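PDB 4X7G: precorrin-6A reductase, which catalyses the NADPH-dependent reduction of precorrin-6A, a step in the biosynthesis of the corrin ring of vitamin B12. Local coordinates for residues T10-R15 and F97-W102; D70-H73 and M79-N82; D229-L234 and M238-D243. One frame throughout, in Å; residues are numbered along the deposited sequence. Where two conformers were deposited one is given.

From the N terminus, the chain first supplies T10-R15, at the start of helix 11-22, and returns 82 residues later with F97-W102 to complete interaction 1. Within that long loop lies interaction 2, a short closure from the end of strand 67-70 (D70-H73) to helix 77-90 (M79-N82). Interaction 3 follows in series, with D229-L234 and M238-D243 joining edge strand 229-231 to the C-terminal helix 234-243. Interaction 1 touches both others: T10 OG1 is 2.7 Å from A71 O, and E98 N is 3.2 Å from C231 O. Interactions 2 and 3 stay about 7 Å apart at their nearest atoms. All three lie on the parallel sheet that holds strands 4-7, 67-70, 93-97 and 229-231.

Interaction 1: T10-R15 and F97-W102; sequences TTEASR and FERAPW. With 3Y8 (3-[(1R,2S,3S,7S,11S,16S,17R,18R,19R)-2,7,12,18-tetrakis(2-hydroxy-2-oxoethyl)-3,13-bis(3-hydroxy-3-oxopropyl)-1,2,5,7,11,17-hexamethyl-17-(3-oxidanyl-3-oxidanylidene-prop-1-enyl)-3,6,8,10,15,16,18,19,21,24-decahydrocorrin-8-yl]propanoic acid), chain C.
E12 meets R99 through charge without a directed hydrogen bond: its OE2 stands over one face of the guanidinium, 3.4 Å from R99 NH1, well out of that group's plane. The carboxylate and guanidinium planes are 50° apart, and OE2 comes still nearer to the methylene, 3.2 Å from R99 CD. A directed bond reaches OE2 from elsewhere, from the backbone N of A201. The stem of E12 serves a second partner, with CB lying over one face of the F97 ring in a CH-pi contact, 3.7 Å from the centroid and 17° off the ring normal. The bend of E12 at chi2 (62°) turns the carboxylate from the phenyl ring toward R99. The start of the same helix holds the tetrapyrrole-derived ligand 3Y8: T11 N donates to O39 (3.1 Å), T11 OG1 to O44 (3.0 Å) and S14 OG to O45 (2.8 Å). T10 caps this end, its OG1 accepting from A13 N at 2.9 Å. The E12 contacts set the first turn of helix 11-22 against the loop leaving strand 93-97, while L234 and V237 of helix 234-243 also touch the F97 ring.

Interaction 2: D70-H73 and M79-N82; sequences DATH and MSAN. With NAP (NADP nicotinamide-adenine-dinucleotide phosphate), chain B.
D70 holds CG anti to its backbone N (chi1 172°) and S80 turns OG beside its own backbone N (chi1 -69°), which brings the carboxylate and hydroxyl together in a strand-turn-helix of the Rossmann-type NADP-binding fold. S80 OG donates to the syn lone pair of D70 OD2 at 2.6 Å. The other oxygen, OD1, takes two bonds from T72: the backbone N, at 3.0 Å, closes an Asx turn, and T72 OG1 donates to the syn lone pair of OD1 at 2.8 Å. R228 adds a salt bridge to OD2, so this buried carboxylate is gripped from several directions and is probably kept ionised. An alanine here would remove both oxygens and would probably leave the T72 turn unfastened and cost S80 OG this strong acceptor and R228 this salt bridge. Around this polar core the two segments hold NADP: H73 N donates to ribose O2D at 2.8 Å (167°), and M79 N donates to phosphate oxygen O2A at 2.9 Å. The selenomethionine M79, bent at chi2, carries SE to 3.3 Å from adenine C4A, while its CG packs against T72 CG2. One water donates to both D70 OD2 (2.7 Å) and S80 O (3.0 Å).

Interaction 3: D229-L234 and M238-D243; sequences DICATL and MGWLAD
W240 reaches from helix 234-243 toward strand 229-231, and its first side-chain atom, CB, packs 3.5 Å from C231 SG. CG comes next, 3.6 Å from the same sulfur, and its position anti to the backbone N carries the indole across to the strand. CD1 lies between two partners, C231 SG and D229 OD2. The sulfur is 4.0 Å from the centroid of the five-membered ring and 33° off its normal, an oblique sulfur-aromatic contact. At the polar edge, NE1 donates to D229 OD2 at 2.8 Å with an N-H...O angle of 172°, a nearly straight bond. The acceptor lies nearly in the indole plane and offers its anti lone pair, although the carboxylate plane stands 85° to the ring. L241 CD2 lies in plane at an edge of the indole, H244 stacks on the ring system, and the side chain also touches I69 of strand 67-70 and A93 and C95 of strand 93-97. Two residues earlier, M238 N donates to L234 O at 3.0 Å within the helix, which T233 caps. W240 thus joins helix to strand, and the C231-C95 disulfide joins strand 229-231 to 93-97, in a strand-turn-helix unit at the edge of a Rossmann-type sheet.

Interaction 1: T10-R15 and F97-W102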
# COMPACT_ATOMS: atom_id res chain seq x y z
N THR A 10 4.32 1.24 -2.88
CA THR A 10 3.86 -0.05 -3.29
C THR A 10 4.77 -0.79 -4.14
O THR A 10 5.69 -0.20 -4.80
CB THR A 10 2.49 0.06 -3.97
OG1 THR A 10 2.68 0.81 -5.17
CG2 THR A 10 1.42 0.73 -3.14
N THR A 11 4.56 -2.08 -4.40
CA THR A 11 5.35 -2.85 -5.35
C THR A 11 5.03 -2.27 -6.74
O THR A 11 5.92 -2.19 -7.61
CB THR A 11 5.09 -4.34 -5.26
OG1 THR A 11 5.55 -4.77 -3.96
CG2 THR A 11 5.75 -5.13 -6.35
N GLU A 12 3.77 -1.90 -6.99
CA GLU A 12 3.44 -1.26 -8.27
C GLU A 12 4.36 -0.06 -8.49
O GLU A 12 4.84 0.17 -9.63
CB GLU A 12 1.94 -0.91 -8.29
CG GLU A 12 1.04 -2.15 -8.45
CD GLU A 12 1.13 -3.20 -7.30
OE1 GLU A 12 1.17 -2.80 -6.14
OE2 GLU A 12 1.18 -4.42 -7.59
N ALA A 13 4.47 0.81 -7.49
CA ALA A 13 5.33 1.98 -7.64
C ALA A 13 6.77 1.58 -7.97
O ALA A 13 7.44 2.23 -8.76
CB ALA A 13 5.31 2.82 -6.40
N SER A 14 7.29 0.57 -7.29
CA SER A 14 8.67 0.12 -7.59
C SER A 14 8.82 -0.40 -8.95
O SER A 14 9.84 -0.08 -9.64
CB SER A 14 9.06 -0.95 -6.54
OG SER A 14 9.10 -0.39 -5.25
N ARG A 15 7.89 -1.15 -9.47
CA ARG A 15 7.95 -1.66 -10.81
C ARG A 15 7.86 -0.51 -11.79
O ARG A 15 8.59 -0.52 -12.83
CB ARG A 15 6.84 -2.63 -11.03
CG ARG A 15 7.03 -3.93 -10.24
CD ARG A 15 5.92 -4.93 -10.62
NE ARG A 15 6.12 -6.20 -9.88
CZ ARG A 15 5.23 -7.22 -9.78
NH1 ARG A 15 4.00 -7.18 -10.34
NH2 ARG A 15 5.62 -8.29 -9.08
N PHE A 97 -2.16 4.48 -10.19
CA PHE A 97 -1.77 3.16 -10.50
C PHE A 97 -2.14 2.28 -9.36
O PHE A 97 -1.47 2.19 -8.32
CB PHE A 97 -0.25 3.08 -10.73
CG PHE A 97 0.27 1.74 -11.12
CD1 PHE A 97 -0.55 0.65 -11.49
CD2 PHE A 97 1.66 1.48 -11.21
CE1 PHE A 97 -0.00 -0.58 -11.89
CE2 PHE A 97 2.19 0.32 -11.66
CZ PHE A 97 1.38 -0.72 -11.94
N GLU A 98 -3.32 1.72 -9.50
CA GLU A 98 -3.83 0.74 -8.50
C GLU A 98 -4.61 -0.33 -9.18
O GLU A 98 -5.40 -0.06 -10.14
CB GLU A 98 -4.55 1.38 -7.44
CG GLU A 98 -5.79 2.09 -7.80
CD GLU A 98 -6.85 2.19 -6.62
OE1 GLU A 98 -6.54 2.34 -5.40
OE2 GLU A 98 -8.03 2.27 -6.94
N ARG A 99 -4.36 -1.51 -8.73
CA ARG A 99 -4.85 -2.75 -9.38
C ARG A 99 -6.26 -2.97 -8.81
O ARG A 99 -6.72 -2.28 -7.89
CB ARG A 99 -3.99 -3.93 -9.10
CG ARG A 99 -2.59 -3.71 -9.61
CD ARG A 99 -1.80 -4.51 -8.75
NE ARG A 99 -1.63 -5.79 -9.24
CZ ARG A 99 -0.67 -6.09 -10.11
NH1 ARG A 99 0.02 -5.13 -10.70
NH2 ARG A 99 -0.46 -7.33 -10.48
N ALA A 100 -7.01 -3.83 -9.47
CA ALA A 100 -8.33 -4.19 -8.98
C ALA A 100 -8.20 -4.78 -7.58
O ALA A 100 -7.18 -5.41 -7.24
CB ALA A 100 -8.91 -5.22 -9.88
N PRO A 101 -9.21 -4.63 -6.76
CA PRO A 101 -9.21 -5.36 -5.49
C PRO A 101 -9.02 -6.84 -5.75
O PRO A 101 -9.51 -7.38 -6.74
CB PRO A 101 -10.60 -5.04 -4.95
CG PRO A 101 -11.06 -3.75 -5.60
CD PRO A 101 -10.47 -3.87 -7.02
N TRP A 102 -8.42 -7.51 -4.78
CA TRP A 102 -8.39 -8.95 -4.83
C TRP A 102 -9.81 -9.53 -4.72
O TRP A 102 -10.62 -8.96 -4.01
CB TRP A 102 -7.54 -9.53 -3.69
CG TRP A 102 -6.10 -9.21 -3.70
CD1 TRP A 102 -5.18 -9.39 -4.76
CD2 TRP A 102 -5.31 -8.70 -2.60
NE1 TRP A 102 -3.99 -8.99 -4.37
CE2 TRP A 102 -3.98 -8.61 -3.05
CE3 TRP A 102 -5.59 -8.32 -1.26
CZ2 TRP A 102 -2.98 -8.15 -2.23
CZ3 TRP A 102 -4.58 -7.95 -0.49
CH2 TRP A 102 -3.28 -7.85 -0.96
C48 3Y8 C . 7.34 3.33 3.50
C47 3Y8 C . 9.13 1.26 1.84
C43 3Y8 C . 8.65 -2.70 -2.89
C42 3Y8 C . 8.03 -2.97 -1.46
C41 3Y8 C . 6.66 -2.32 -1.54
C38 3Y8 C . 2.79 -2.80 -1.18
C37 3Y8 C . 3.78 -3.90 -1.11
C36 3Y8 C . 5.73 -5.05 -0.04
C35 3Y8 C . 3.02 -5.29 1.50
C32 3Y8 C . 1.49 -7.98 5.23
C31 3Y8 C . 0.94 -6.56 4.78
C2 3Y8 C . 1.07 -3.10 4.74
C1 3Y8 C . 2.33 -2.18 4.85
C4 3Y8 C . 2.72 -3.63 3.10
C5 3Y8 C . 3.36 -4.08 2.01
C7 3Y8 C . 4.91 -3.72 -0.02
C8 3Y8 C . 5.84 -2.59 -0.28
C6 3Y8 C . 4.40 -3.40 1.26
C3 3Y8 C . 1.60 -4.28 3.91
C11 3Y8 C . 7.15 -0.32 2.48
C12 3Y8 C . 7.80 0.97 2.55
C13 3Y8 C . 7.11 1.83 3.28
C14 3Y8 C . 5.96 1.13 3.81
C15 3Y8 C . 5.01 1.70 4.64
C16 3Y8 C . 3.87 0.91 5.10
C17 3Y8 C . 2.96 1.30 6.22
C18 3Y8 C . 2.00 0.07 6.29
C19 3Y8 C . 2.13 -0.66 4.88
C20 3Y8 C . 3.26 -2.64 5.97
C21 3Y8 C . 10.37 0.81 2.71
C24 3Y8 C . 8.05 -1.47 2.93
C25 3Y8 C . 0.53 -3.57 6.11
C26 3Y8 C . -0.02 -2.42 3.89
O59 3Y8 C . 5.73 -1.11 9.66
C57 3Y8 C . 5.54 0.02 9.05
O58 3Y8 C . 5.99 1.15 9.37
C56 3Y8 C . 4.52 -0.04 7.94
C55 3Y8 C . 3.82 1.31 7.57
C54 3Y8 C . 2.24 2.61 5.97
C60 3Y8 C . 0.52 0.33 6.56
C61 3Y8 C . 0.17 0.80 7.90
O62 3Y8 C . -1.02 1.28 8.01
O63 3Y8 C . 0.96 0.70 8.88
N24 3Y8 C . 3.36 -0.08 4.33
N23 3Y8 C . 6.01 -0.14 3.34
C49 3Y8 C . 6.48 4.13 2.50
C50 3Y8 C . 6.63 5.61 2.51
O51 3Y8 C . 7.36 6.17 3.36
O52 3Y8 C . 6.05 6.20 1.53
O23 3Y8 C . 11.25 0.17 2.09
O22 3Y8 C . 10.37 1.10 3.88
C10 3Y8 C . 6.62 -0.52 1.02
C9 3Y8 C . 5.89 -1.80 0.81
N22 3Y8 C . 5.03 -2.33 1.78
O44 3Y8 C . 8.30 -3.50 -3.77
O45 3Y8 C . 9.51 -1.91 -2.94
O39 3Y8 C . 2.34 -2.58 -2.35
O40 3Y8 C . 2.36 -2.29 -0.15
N21 3Y8 C . 3.07 -2.51 3.64
C27 3Y8 C . -1.24 -3.35 3.60
O28 3Y8 C . -2.13 -3.36 4.46
O29 3Y8 C . -1.27 -4.02 2.57
C30 3Y8 C . 2.08 -5.62 4.55
O34 3Y8 C . 2.11 -7.95 6.36
O33 3Y8 C . 1.05 -8.85 4.48

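Interaction 2: D70-H73 and M79-N82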
# COMPACT_ATOMS: atom_id res chain seq x y z
N ASP A 70 -0.01 8.44 -9.18
CA ASP A 70 -0.26 8.12 -7.79
C ASP A 70 -0.23 6.62 -7.63
O ASP A 70 -1.23 5.95 -7.88
CB ASP A 70 -1.62 8.69 -7.34
CG ASP A 70 -2.01 8.23 -5.98
OD1 ASP A 70 -1.18 7.62 -5.27
OD2 ASP A 70 -3.22 8.45 -5.62
N ALA A 71 0.91 6.06 -7.23
CA ALA A 71 1.10 4.63 -7.00
C ALA A 71 1.20 4.35 -5.53
O ALA A 71 1.89 3.43 -5.11
CB ALA A 71 2.27 4.10 -7.80
N THR A 72 0.53 5.18 -4.74
CA THR A 72 0.46 4.89 -3.28
C THR A 72 -0.49 3.70 -3.02
O THR A 72 -1.29 3.28 -3.81
CB THR A 72 0.01 6.11 -2.51
OG1 THR A 72 -1.39 6.44 -2.79
CG2 THR A 72 0.89 7.32 -2.72
N HIS A 73 -0.38 3.24 -1.80
CA HIS A 73 -1.25 2.20 -1.35
C HIS A 73 -2.70 2.63 -1.49
O HIS A 73 -3.05 3.77 -1.15
CB HIS A 73 -0.93 1.87 0.10
CG HIS A 73 -1.43 0.53 0.54
ND1 HIS A 73 -2.75 0.29 0.89
CD2 HIS A 73 -0.80 -0.67 0.53
CE1 HIS A 73 -2.87 -1.01 1.17
NE2 HIS A 73 -1.70 -1.60 0.99
N MSE A 79 -3.34 10.82 0.98
CA MSE A 79 -2.40 11.20 -0.03
C MSE A 79 -3.10 11.24 -1.35
O MSE A 79 -2.92 12.12 -2.16
CB MSE A 79 -1.23 10.21 -0.05
CG MSE A 79 -0.14 10.68 -1.06
SE MSE A 79 0.85 12.30 -0.68
CE MSE A 79 1.76 12.26 -2.36
N SER A 80 -3.85 10.19 -1.66
CA SER A 80 -4.52 10.11 -2.93
C SER A 80 -5.54 11.24 -3.14
O SER A 80 -5.59 11.85 -4.19
CB SER A 80 -5.20 8.79 -3.14
OG SER A 80 -4.23 7.70 -3.29
N ALA A 81 -6.34 11.55 -2.11
CA ALA A 81 -7.23 12.73 -2.19
C ALA A 81 -6.49 14.02 -2.35
O ALA A 81 -6.91 14.85 -3.17
CB ALA A 81 -8.15 12.76 -0.99
N ASN A 82 -5.40 14.16 -1.67
CA ASN A 82 -4.58 15.38 -1.80
C ASN A 82 -4.07 15.52 -3.21
O ASN A 82 -4.04 16.62 -3.79
CB ASN A 82 -3.43 15.46 -0.85
CG ASN A 82 -3.87 15.70 0.58
OD1 ASN A 82 -5.07 15.82 0.87
ND2 ASN A 82 -2.96 15.77 1.44
PA NAP B . -2.05 8.63 3.99
O1A NAP B . -2.78 8.47 5.32
O2A NAP B . -2.81 8.67 2.85
O5B NAP B . -1.10 9.84 4.01
C5B NAP B . -0.91 10.77 5.10
C4B NAP B . 0.04 11.90 4.78
O4B NAP B . 1.39 11.31 4.52
C3B NAP B . -0.20 12.55 3.45
O3B NAP B . -1.24 13.52 3.56
C2B NAP B . 1.12 13.08 3.05
O2B NAP B . 1.49 14.18 3.91
C1B NAP B . 2.02 12.02 3.42
N9A NAP B . 2.28 10.99 2.38
C8A NAP B . 1.61 9.81 2.14
N7A NAP B . 2.16 9.14 1.09
C5A NAP B . 3.13 9.99 0.64
C6A NAP B . 4.08 9.86 -0.45
N6A NAP B . 4.19 8.74 -1.18
N1A NAP B . 4.94 10.87 -0.69
C2A NAP B . 4.84 12.00 0.12
N3A NAP B . 4.05 12.25 1.17
C4A NAP B . 3.21 11.20 1.40
O3 NAP B . -1.00 7.43 3.74
PN NAP B . -0.25 6.38 4.74
O1N NAP B . -1.16 5.20 5.05
O2N NAP B . 0.36 7.09 5.87
O5D NAP B . 0.86 5.76 3.75
C5D NAP B . 2.25 6.15 3.92
C4D NAP B . 3.01 5.56 2.83
O4D NAP B . 3.09 4.16 3.01
C3D NAP B . 2.53 5.88 1.39
O3D NAP B . 3.61 6.15 0.48
C2D NAP B . 1.83 4.59 1.00
O2D NAP B . 1.83 4.25 -0.34
C1D NAP B . 2.63 3.55 1.83
N1N NAP B . 1.83 2.48 2.20
C2N NAP B . 0.78 2.44 2.74
C3N NAP B . 0.42 1.14 2.81
C7N NAP B . -0.88 1.55 3.46
O7N NAP B . -0.79 2.89 3.46
N7N NAP B . -1.84 0.60 3.86
C4N NAP B . 1.32 0.00 2.23
C5N NAP B . 2.68 0.13 1.57
C6N NAP B . 2.70 1.51 1.63
P2B NAP B . 1.23 15.71 3.42
O1X NAP B . 2.06 16.42 4.46
O2X NAP B . 1.60 15.86 2.06
O3X NAP B . -0.30 15.99 3.33
O HOH W 1 -4.96 10.26 -6.60

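Interaction 3: D229-L234 and M238-D243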
# COMPACT_ATOMS: atom_id res chain seq x y z
N ASP A 229 -8.47 9.47 -12.92
CA ASP A 229 -8.13 8.44 -13.80
C ASP A 229 -7.44 7.28 -13.08
O ASP A 229 -6.57 7.57 -12.26
CB ASP A 229 -7.16 8.93 -14.92
CG ASP A 229 -7.80 9.81 -16.00
OD1 ASP A 229 -9.01 10.11 -15.93
OD2 ASP A 229 -7.03 10.24 -16.88
N ILE A 230 -7.83 6.06 -13.40
CA ILE A 230 -7.21 4.84 -12.80
C ILE A 230 -6.50 4.09 -13.89
O ILE A 230 -7.06 3.79 -15.00
CB ILE A 230 -8.29 3.92 -12.22
CG1 ILE A 230 -9.12 4.67 -11.24
CG2 ILE A 230 -7.65 2.65 -11.68
CD1 ILE A 230 -8.47 5.25 -10.12
N CYS A 231 -5.23 3.75 -13.67
CA CYS A 231 -4.38 3.00 -14.54
C CYS A 231 -4.20 1.69 -13.78
O CYS A 231 -3.50 1.64 -12.74
CB CYS A 231 -3.07 3.76 -14.80
SG CYS A 231 -3.30 5.29 -15.76
N ALA A 232 -4.78 0.65 -14.24
CA ALA A 232 -4.88 -0.60 -13.45
C ALA A 232 -3.73 -1.52 -13.59
O ALA A 232 -3.65 -2.51 -12.78
CB ALA A 232 -6.19 -1.39 -13.82
N THR A 233 -2.86 -1.32 -14.55
CA THR A 233 -1.73 -2.11 -14.84
C THR A 233 -0.58 -1.23 -15.25
O THR A 233 -0.78 -0.08 -15.67
CB THR A 233 -1.97 -3.15 -15.96
OG1 THR A 233 -2.07 -2.44 -17.23
CG2 THR A 233 -3.19 -4.05 -15.67
N LEU A 234 0.61 -1.79 -15.31
CA LEU A 234 1.81 -1.11 -15.73
C LEU A 234 1.68 -0.68 -17.17
O LEU A 234 2.00 0.47 -17.51
CB LEU A 234 3.01 -1.95 -15.40
CG LEU A 234 4.33 -1.38 -15.69
CD1 LEU A 234 4.58 -0.20 -14.76
CD2 LEU A 234 5.38 -2.43 -15.34
N MSE A 238 1.75 3.19 -18.85
CA MSE A 238 2.60 3.62 -19.89
C MSE A 238 1.77 4.18 -21.07
O MSE A 238 2.13 5.16 -21.67
CB MSE A 238 3.49 2.50 -20.38
CG MSE A 238 4.45 2.05 -19.21
SE MSE A 238 5.36 3.39 -18.03
CE MSE A 238 6.31 4.25 -19.48
N GLY A 239 0.63 3.54 -21.36
CA GLY A 239 -0.29 4.09 -22.42
C GLY A 239 -0.85 5.42 -22.02
O GLY A 239 -0.96 6.33 -22.85
N TRP A 240 -1.26 5.58 -20.75
CA TRP A 240 -1.77 6.86 -20.26
C TRP A 240 -0.73 7.91 -20.39
O TRP A 240 -1.01 9.05 -20.84
CB TRP A 240 -2.27 6.66 -18.84
CG TRP A 240 -2.86 7.87 -18.19
CD1 TRP A 240 -4.22 8.14 -18.06
CD2 TRP A 240 -2.20 8.94 -17.57
NE1 TRP A 240 -4.41 9.31 -17.42
CE2 TRP A 240 -3.20 9.85 -17.12
CE3 TRP A 240 -0.86 9.22 -17.30
CZ2 TRP A 240 -2.87 11.01 -16.49
CZ3 TRP A 240 -0.55 10.37 -16.64
CH2 TRP A 240 -1.52 11.27 -16.22
N LEU A 241 0.55 7.63 -20.04
CA LEU A 241 1.54 8.64 -20.11
C LEU A 241 1.76 9.07 -21.57
O LEU A 241 1.87 10.27 -21.85
CB LEU A 241 2.89 8.11 -19.55
CG LEU A 241 2.99 8.05 -18.05
CD1 LEU A 241 4.19 7.21 -17.57
CD2 LEU A 241 3.06 9.41 -17.46
N ALA A 242 1.85 8.09 -22.45
CA ALA A 242 2.00 8.42 -23.88
C ALA A 242 0.84 9.33 -24.40
O ALA A 242 1.07 10.35 -25.04
CB ALA A 242 2.15 7.20 -24.72
N ASP A 243 -0.35 8.87 -24.02
CA ASP A 243 -1.60 9.62 -24.42
C ASP A 243 -1.62 11.02 -23.93
O ASP A 243 -2.15 11.94 -24.64
CB ASP A 243 -2.82 8.93 -23.91
CG ASP A 243 -3.24 7.74 -24.61
OD1 ASP A 243 -2.69 7.31 -25.69
OD2 ASP A 243 -4.21 7.05 -24.14